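Local coordinates for protein putative mRNA interferase YoeB (Agrobacterium tumefaciens, PDB 6N90) that is the toxin of a type II toxin-antitoxin pair and probably acts as an endoribonuclease that cleaves mRNA, at residues Y55-I60 with R65-V70; L3-S8 with D29-A34; R69-G74 with R78-Q83. All blocks are in the same frame, centred on the assembly; numbering follows the deposited sequence.

Interaction 1. Residues Y55-I60 with R65-V70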
# COMPACT_ATOMS: atom_id res chain seq x y z
N TYR A 55 1.72 17.34 7.30
CA TYR A 55 1.45 16.63 6.05
C TYR A 55 2.02 17.43 4.88
O TYR A 55 2.18 18.65 4.95
CB TYR A 55 -0.05 16.39 5.91
CG TYR A 55 -0.58 15.42 6.94
CD1 TYR A 55 -0.88 15.83 8.25
CD2 TYR A 55 -0.75 14.08 6.63
CE1 TYR A 55 -1.35 14.92 9.20
CE2 TYR A 55 -1.22 13.17 7.57
CZ TYR A 55 -1.52 13.59 8.84
OH TYR A 55 -1.99 12.67 9.75
N TRP A 56 2.39 16.71 3.82
CA TRP A 56 2.93 17.30 2.61
C TRP A 56 2.06 16.91 1.43
O TRP A 56 1.33 15.91 1.49
CB TRP A 56 4.36 16.83 2.37
CG TRP A 56 5.32 17.56 3.22
CD1 TRP A 56 5.48 17.45 4.57
CD2 TRP A 56 6.27 18.51 2.77
NE1 TRP A 56 6.47 18.30 4.99
CE2 TRP A 56 6.98 18.96 3.90
CE3 TRP A 56 6.59 19.05 1.52
CZ2 TRP A 56 8.00 19.92 3.82
CZ3 TRP A 56 7.60 20.00 1.43
CH2 TRP A 56 8.29 20.42 2.57
N SER A 57 2.15 17.67 0.36
CA SER A 57 1.38 17.42 -0.83
C SER A 57 2.17 17.53 -2.12
O SER A 57 3.01 18.36 -2.23
CB SER A 57 0.21 18.39 -0.87
OG SER A 57 -0.54 18.25 -2.01
N ARG A 58 1.95 16.62 -3.06
CA ARG A 58 2.53 16.73 -4.39
C ARG A 58 1.43 16.62 -5.45
O ARG A 58 0.37 16.02 -5.22
CB ARG A 58 3.57 15.63 -4.61
CG ARG A 58 4.77 15.71 -3.70
CD ARG A 58 5.58 14.39 -3.79
NE ARG A 58 6.66 14.36 -2.80
CZ ARG A 58 7.94 14.27 -3.11
NH1 ARG A 58 8.32 14.19 -4.40
NH2 ARG A 58 8.85 14.23 -2.14
N ARG A 59 1.70 17.20 -6.61
CA ARG A 59 0.78 17.14 -7.74
C ARG A 59 0.82 15.80 -8.45
O ARG A 59 1.87 15.34 -8.89
CB ARG A 59 1.10 18.24 -8.74
CG ARG A 59 0.71 19.63 -8.29
CD ARG A 59 -0.20 20.29 -9.31
NE ARG A 59 0.45 20.47 -10.61
CZ ARG A 59 0.04 21.35 -11.51
NH1 ARG A 59 -1.01 22.12 -11.25
NH2 ARG A 59 0.68 21.47 -12.67
N ILE A 60 -0.34 15.17 -8.60
CA ILE A 60 -0.47 14.09 -9.56
C ILE A 60 -0.83 14.74 -10.90
O ILE A 60 -0.14 14.55 -11.90
CB ILE A 60 -1.56 13.09 -9.15
CG1 ILE A 60 -1.38 12.67 -7.69
CG2 ILE A 60 -1.58 11.85 -10.06
CD1 ILE A 60 -2.57 11.80 -7.20
N ARG A 65 -4.31 15.60 -6.05
CA ARG A 65 -3.12 15.74 -5.21
C ARG A 65 -2.84 14.49 -4.39
O ARG A 65 -3.74 13.71 -4.02
CB ARG A 65 -3.27 16.95 -4.28
CG ARG A 65 -3.57 18.26 -5.01
CD ARG A 65 -2.62 18.50 -6.19
NE ARG A 65 -3.03 19.64 -7.01
CZ ARG A 65 -2.49 20.85 -6.92
NH1 ARG A 65 -1.49 21.05 -6.07
NH2 ARG A 65 -2.91 21.84 -7.70
N PHE A 66 -1.55 14.29 -4.14
CA PHE A 66 -1.02 13.17 -3.37
C PHE A 66 -0.60 13.76 -2.04
O PHE A 66 0.37 14.52 -1.99
CB PHE A 66 0.15 12.51 -4.15
CG PHE A 66 0.90 11.42 -3.40
CD1 PHE A 66 0.44 10.12 -3.36
CD2 PHE A 66 2.12 11.70 -2.78
CE1 PHE A 66 1.14 9.12 -2.71
CE2 PHE A 66 2.83 10.70 -2.10
CZ PHE A 66 2.33 9.41 -2.07
N VAL A 67 -1.35 13.45 -0.99
CA VAL A 67 -1.05 13.97 0.34
C VAL A 67 -0.50 12.84 1.21
O VAL A 67 -1.03 11.72 1.24
CB VAL A 67 -2.31 14.61 0.98
CG1 VAL A 67 -1.96 15.21 2.37
CG2 VAL A 67 -2.88 15.69 0.06
N TYR A 68 0.59 13.13 1.92
CA TYR A 68 1.32 12.09 2.63
C TYR A 68 2.06 12.67 3.82
O TYR A 68 2.16 13.89 3.98
CB TYR A 68 2.33 11.41 1.69
CG TYR A 68 3.39 12.40 1.22
CD1 TYR A 68 3.12 13.30 0.18
CD2 TYR A 68 4.65 12.43 1.81
CE1 TYR A 68 4.08 14.21 -0.24
CE2 TYR A 68 5.61 13.32 1.39
CZ TYR A 68 5.32 14.22 0.37
OH TYR A 68 6.29 15.12 -0.03
N ARG A 69 2.59 11.77 4.63
CA ARG A 69 3.49 12.16 5.70
C ARG A 69 4.50 11.05 5.90
O ARG A 69 4.14 9.89 5.98
CB ARG A 69 2.70 12.42 7.00
CG ARG A 69 3.55 12.77 8.21
CD ARG A 69 2.67 13.07 9.43
NE ARG A 69 1.81 11.94 9.80
CZ ARG A 69 0.92 11.97 10.79
NH1 ARG A 69 0.77 13.07 11.50
NH2 ARG A 69 0.18 10.91 11.08
N VAL A 70 5.78 11.41 5.99
CA VAL A 70 6.79 10.42 6.32
C VAL A 70 7.04 10.51 7.81
O VAL A 70 7.32 11.59 8.33
CB VAL A 70 8.10 10.65 5.56
CG1 VAL A 70 9.19 9.78 6.13
CG2 VAL A 70 7.92 10.34 4.08
O HOH W 1 0.19 19.91 -4.24

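Interaction 2. Residues L3-S8 with D29-A34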
# COMPACT_ATOMS: atom_id res chain seq x y z
N LEU A 3 4.93 1.41 3.70
CA LEU A 3 3.98 2.22 2.96
C LEU A 3 2.61 1.97 3.58
O LEU A 3 2.14 0.84 3.59
CB LEU A 3 4.00 1.86 1.46
CG LEU A 3 2.97 2.55 0.58
CD1 LEU A 3 3.17 4.03 0.58
CD2 LEU A 3 3.14 2.02 -0.85
N VAL A 4 1.98 3.01 4.12
CA VAL A 4 0.70 2.88 4.81
C VAL A 4 -0.44 3.62 4.10
O VAL A 4 -0.35 4.81 3.83
CB VAL A 4 0.80 3.42 6.26
CG1 VAL A 4 -0.51 3.17 6.96
CG2 VAL A 4 1.97 2.76 6.98
N TRP A 5 -1.49 2.88 3.75
CA TRP A 5 -2.70 3.48 3.19
C TRP A 5 -3.84 3.49 4.19
O TRP A 5 -4.00 2.57 4.97
CB TRP A 5 -3.19 2.71 1.98
CG TRP A 5 -2.17 2.51 0.93
CD1 TRP A 5 -1.18 1.55 0.91
CD2 TRP A 5 -2.05 3.24 -0.29
NE1 TRP A 5 -0.46 1.65 -0.26
CE2 TRP A 5 -0.97 2.69 -1.00
CE3 TRP A 5 -2.75 4.32 -0.85
CZ2 TRP A 5 -0.57 3.17 -2.25
CZ3 TRP A 5 -2.35 4.79 -2.09
CH2 TRP A 5 -1.26 4.23 -2.77
N THR A 6 -4.70 4.48 4.08
CA THR A 6 -5.97 4.45 4.81
C THR A 6 -7.05 3.74 4.00
O THR A 6 -6.83 3.37 2.85
CB THR A 6 -6.43 5.86 5.14
OG1 THR A 6 -6.66 6.58 3.92
CG2 THR A 6 -5.34 6.57 5.95
N LEU A 7 -8.21 3.55 4.62
CA LEU A 7 -9.37 3.01 3.90
C LEU A 7 -9.65 3.85 2.66
O LEU A 7 -9.78 3.32 1.55
CB LEU A 7 -10.61 2.97 4.79
CG LEU A 7 -10.68 1.84 5.83
CD1 LEU A 7 -11.95 1.96 6.66
CD2 LEU A 7 -10.58 0.47 5.16
N SER A 8 -9.71 5.17 2.84
CA SER A 8 -10.09 6.03 1.72
C SER A 8 -8.99 6.19 0.66
O SER A 8 -9.29 6.24 -0.53
CB SER A 8 -10.53 7.41 2.23
OG SER A 8 -9.47 8.09 2.86
N ASP A 29 5.18 6.67 -8.88
CA ASP A 29 6.40 7.48 -9.05
C ASP A 29 6.52 8.46 -7.88
O ASP A 29 7.60 8.71 -7.36
CB ASP A 29 6.36 8.22 -10.40
CG ASP A 29 7.74 8.37 -11.05
OD1 ASP A 29 8.75 7.93 -10.46
OD2 ASP A 29 7.84 8.97 -12.16
N LEU A 30 5.38 9.01 -7.46
CA LEU A 30 5.40 9.95 -6.35
C LEU A 30 5.81 9.22 -5.07
O LEU A 30 6.60 9.72 -4.26
CB LEU A 30 4.02 10.61 -6.22
CG LEU A 30 3.66 11.64 -7.30
CD1 LEU A 30 2.20 12.12 -7.17
CD2 LEU A 30 4.60 12.83 -7.29
N ILE A 31 5.29 8.00 -4.91
CA ILE A 31 5.64 7.16 -3.76
C ILE A 31 7.15 6.86 -3.72
O ILE A 31 7.84 7.12 -2.70
CB ILE A 31 4.83 5.85 -3.78
CG1 ILE A 31 3.35 6.14 -3.51
CG2 ILE A 31 5.38 4.81 -2.76
CD1 ILE A 31 2.45 4.96 -3.62
N ARG A 32 7.65 6.33 -4.84
CA ARG A 32 9.07 6.02 -5.00
C ARG A 32 9.92 7.25 -4.62
O ARG A 32 10.88 7.15 -3.87
CB ARG A 32 9.36 5.57 -6.44
CG ARG A 32 10.69 4.84 -6.66
CD ARG A 32 10.75 4.31 -8.13
NE ARG A 32 9.51 3.61 -8.48
CZ ARG A 32 8.71 3.91 -9.51
NH1 ARG A 32 9.02 4.89 -10.34
NH2 ARG A 32 7.61 3.19 -9.74
N ASN A 33 9.51 8.41 -5.12
CA ASN A 33 10.30 9.63 -4.93
C ASN A 33 10.23 10.12 -3.48
O ASN A 33 11.26 10.50 -2.89
CB ASN A 33 9.83 10.73 -5.88
CG ASN A 33 10.53 10.68 -7.24
OD1 ASN A 33 11.48 11.43 -7.49
ND2 ASN A 33 10.06 9.81 -8.14
N ALA A 34 9.04 10.09 -2.89
CA ALA A 34 8.84 10.58 -1.53
C ALA A 34 9.52 9.68 -0.49
O ALA A 34 9.91 10.14 0.59
CB ALA A 34 7.36 10.73 -1.22

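Interaction 3. Residues R69-G74 with R78-Q83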
# COMPACT_ATOMS: atom_id res chain seq x y z
N ARG A 69 2.59 11.77 4.63
CA ARG A 69 3.49 12.16 5.70
C ARG A 69 4.50 11.05 5.90
O ARG A 69 4.14 9.89 5.98
CB ARG A 69 2.70 12.42 7.00
CG ARG A 69 3.55 12.77 8.21
CD ARG A 69 2.67 13.07 9.43
NE ARG A 69 1.81 11.94 9.80
CZ ARG A 69 0.92 11.97 10.79
NH1 ARG A 69 0.77 13.07 11.50
NH2 ARG A 69 0.18 10.91 11.08
N VAL A 70 5.78 11.41 5.99
CA VAL A 70 6.79 10.42 6.32
C VAL A 70 7.04 10.51 7.81
O VAL A 70 7.32 11.59 8.33
CB VAL A 70 8.10 10.65 5.56
CG1 VAL A 70 9.19 9.78 6.13
CG2 VAL A 70 7.92 10.34 4.08
N SER A 71 6.90 9.39 8.50
CA SER A 71 7.10 9.35 9.95
C SER A 71 8.15 8.33 10.31
O SER A 71 8.50 7.47 9.51
CB SER A 71 5.80 9.02 10.69
OG SER A 71 4.80 9.98 10.43
N GLY A 72 8.66 8.41 11.54
CA GLY A 72 9.62 7.42 12.00
C GLY A 72 11.04 7.92 11.82
O GLY A 72 11.30 8.87 11.08
N SER A 73 11.97 7.29 12.52
CA SER A 73 13.33 7.81 12.56
C SER A 73 14.33 6.77 12.11
O SER A 73 14.08 5.57 12.22
CB SER A 73 13.68 8.29 13.97
OG SER A 73 13.41 7.27 14.92
N GLY A 74 15.46 7.25 11.61
CA GLY A 74 16.56 6.40 11.21
C GLY A 74 16.17 5.32 10.23
O GLY A 74 15.90 5.58 9.06
N ARG A 78 8.08 5.22 7.96
CA ARG A 78 6.88 4.89 7.16
C ARG A 78 6.39 6.10 6.36
O ARG A 78 6.55 7.25 6.79
CB ARG A 78 5.76 4.34 8.05
CG ARG A 78 5.23 5.38 9.06
CD ARG A 78 4.26 4.76 10.07
NE ARG A 78 3.65 5.78 10.92
CZ ARG A 78 4.18 6.23 12.05
NH1 ARG A 78 5.34 5.76 12.49
NH2 ARG A 78 3.55 7.17 12.75
N LEU A 79 5.84 5.84 5.18
CA LEU A 79 5.18 6.89 4.42
C LEU A 79 3.70 6.58 4.51
O LEU A 79 3.28 5.49 4.14
CB LEU A 79 5.62 6.91 2.95
CG LEU A 79 5.09 8.11 2.16
CD1 LEU A 79 6.08 8.50 1.08
CD2 LEU A 79 3.76 7.78 1.53
N GLU A 80 2.93 7.54 5.01
CA GLU A 80 1.48 7.37 5.15
C GLU A 80 0.82 8.14 4.03
O GLU A 80 1.00 9.36 3.95
CB GLU A 80 0.97 7.91 6.49
CG GLU A 80 1.16 7.05 7.71
CD GLU A 80 0.70 7.79 8.96
OE1 GLU A 80 -0.31 7.37 9.57
OE2 GLU A 80 1.35 8.79 9.33
N VAL A 81 0.04 7.47 3.19
CA VAL A 81 -0.73 8.16 2.16
C VAL A 81 -2.12 8.47 2.68
O VAL A 81 -2.88 7.57 3.04
CB VAL A 81 -0.85 7.32 0.88
CG1 VAL A 81 -1.65 8.10 -0.20
CG2 VAL A 81 0.53 6.90 0.41
N ILE A 82 -2.46 9.76 2.69
CA ILE A 82 -3.72 10.26 3.21
C ILE A 82 -4.74 10.43 2.10
O ILE A 82 -5.93 10.17 2.29
CB ILE A 82 -3.50 11.61 3.95
CG1 ILE A 82 -2.36 11.46 4.96
CG2 ILE A 82 -4.77 12.07 4.64
CD1 ILE A 82 -2.55 10.32 5.92
N GLN A 83 -4.27 10.87 0.93
CA GLN A 83 -5.14 11.08 -0.22
C GLN A 83 -4.37 10.88 -1.53
O GLN A 83 -3.18 11.17 -1.59
CB GLN A 83 -5.77 12.49 -0.14
CG GLN A 83 -5.93 13.27 -1.43
CD GLN A 83 -6.39 14.71 -1.17
OE1 GLN A 83 -6.68 15.10 -0.03
NE2 GLN A 83 -6.43 15.51 -2.23

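Interaction 1. Residues Y55-I60 with R65-V70
W56 and Y68 face each other as a hydrogen-bonded pair in an antiparallel beta hairpin, strands 56-59 and 64-73 of the YoeB sheet. W56 N donates to Y68 O at 2.8 Å, Y68 N returns the bond to W56 O, and R58 with F66 repeats the two-bond pattern two residues along. Over one face of the Y68 ring lies W56 CB, 3.9 Å from the ring centroid in a CH-pi contact. Y68 reaches this place because its CG sits between the backbone N and the carbonyl carbon (chi1 64°), which swings the ring across the neighbouring strand. Its hydroxyl then takes a hydrogen bond from R58 NE at 2.9 Å, close to the guanidinium plane. Just before strand 56-59 begins, the Y55 ring lies under R69 CD, which stands over its centre. On the sheet face bearing S57, V67, R59 and R65, R59 CD sits over the R65 guanidinium, 3.4 Å from R65 CZ, and one water accepts from R65 NH1 at 2.7 Å while also bonding to S57 OG. In the second shell, the loop after helix 21-36 fixes two polar ends: the carbonyls of L42, T37 and A40 hold the R58 guanidinium, and P38 O bonds to Y68 OH.

Interaction 2. Residues L3-S8 with D29-A34
I31 meets L3 and W5 where helix 21-36 lies against strand 2-5, outermost in its own chain and continued by a strand of the second subunit: a buried helix-on-sheet contact. Just before it on the helix, D29 and L30 do not touch segment 3-8. D29 OD1 forms a salt bridge with R32 NH1 at 3.1 Å, and L30 packs instead on F66 and I60 of the neighbouring hairpin. I31 carries the contact alone on the helical side, through both its branches. CG2 comes against both methyls of L3, 4.1 Å from L3 CD2, with the two side chains crossing at about a right angle. The other branch, with CG1 anti to the carbonyl carbon (chi1 -68°) and extended beyond it, lets CD1 touch L3 CD2 and reach the six-membered part of the W5 indole, 3.8 Å from W5 CZ2. W10 of the second subunit also packs on I31. Next along, R32 reaches across the subunit boundary to a salt bridge with E14 of that second chain. N33 folds back on its own helix: N33 ND2 donates to D29 O at 2.8 Å from above the carbonyl plane, while N33 N approaches the same oxygen from the opposite face. A34 ends the segment, packed on L79 and Y68 of the sheet. Between strand and helix, then, the chemistry is purely apolar. It rests on the fit of methyls and an indole, while the polar side chains D29, R32 and N33 bond within the helix or, for R32, also to the second subunit.

Interaction 3. Residues R69-G74 with R78-Q83
R69 and E80, like S71 and R78, are hydrogen-bonded pairs of an antiparallel beta hairpin formed by strands 64-73 and 76-84, with V70 and L79 as the non-hydrogen-bonded pair between them and the short segments running at 148° to each other. Each hydrogen-bonded pair contributes two backbone bonds, among them E80 N to R69 O and S71 N to R78 O, both 2.8 Å. On the face that bears R69, S71, R78 and E80, a salt bridge leads. R69 and E80 lie side by side and point the same way, their guanidinium and carboxylate planes only 18° apart. A single carboxylate oxygen, E80 OE2, takes both bonds, from R69 NH2 at 3.0 Å and from R69 NE at 3.2 Å, so two nitrogens along one edge of the arginine close on one acceptor and limit its rotation. The bend of R69 at chi3 (59°) turns that edge to the glutamate. V70 and L79 occupy the other face, with V70 CG2 4.0 Å from L79 CD1; L79 also meets Y68 and L3. Further along strand 76-84, I82 and Q83 both face V67 in a classic beta bulge. R78 extends from CG to NE beside S71, laying its guanidinium flat over the serine: S71 CB stands over the centre of the group, 3.5 Å from R78 CZ.

In the fold
Strand 64-73 belongs to both hairpins: interactions 1 and 3 share R69 and V70, and V67 bonds through its backbone to I82 and Q83. Interaction 2 joins the sheet at its other end, where strand 2-5 pairs with strand 76-84 through V4, L79 and V81. Its helix also packs against elements of interactions 1 and 3, R58 meeting A34 for example. The chemistry differs with place in the fold. Interaction 2 is buried and wholly apolar, interaction 1 is partly buried and mixes backbone ladder with polar side chains, and interaction 3, at the surface, relies on ladder and ion pair. Interaction 2 also meets the second subunit, whose strand continues the sheet; the segments of interaction 1 do not touch it.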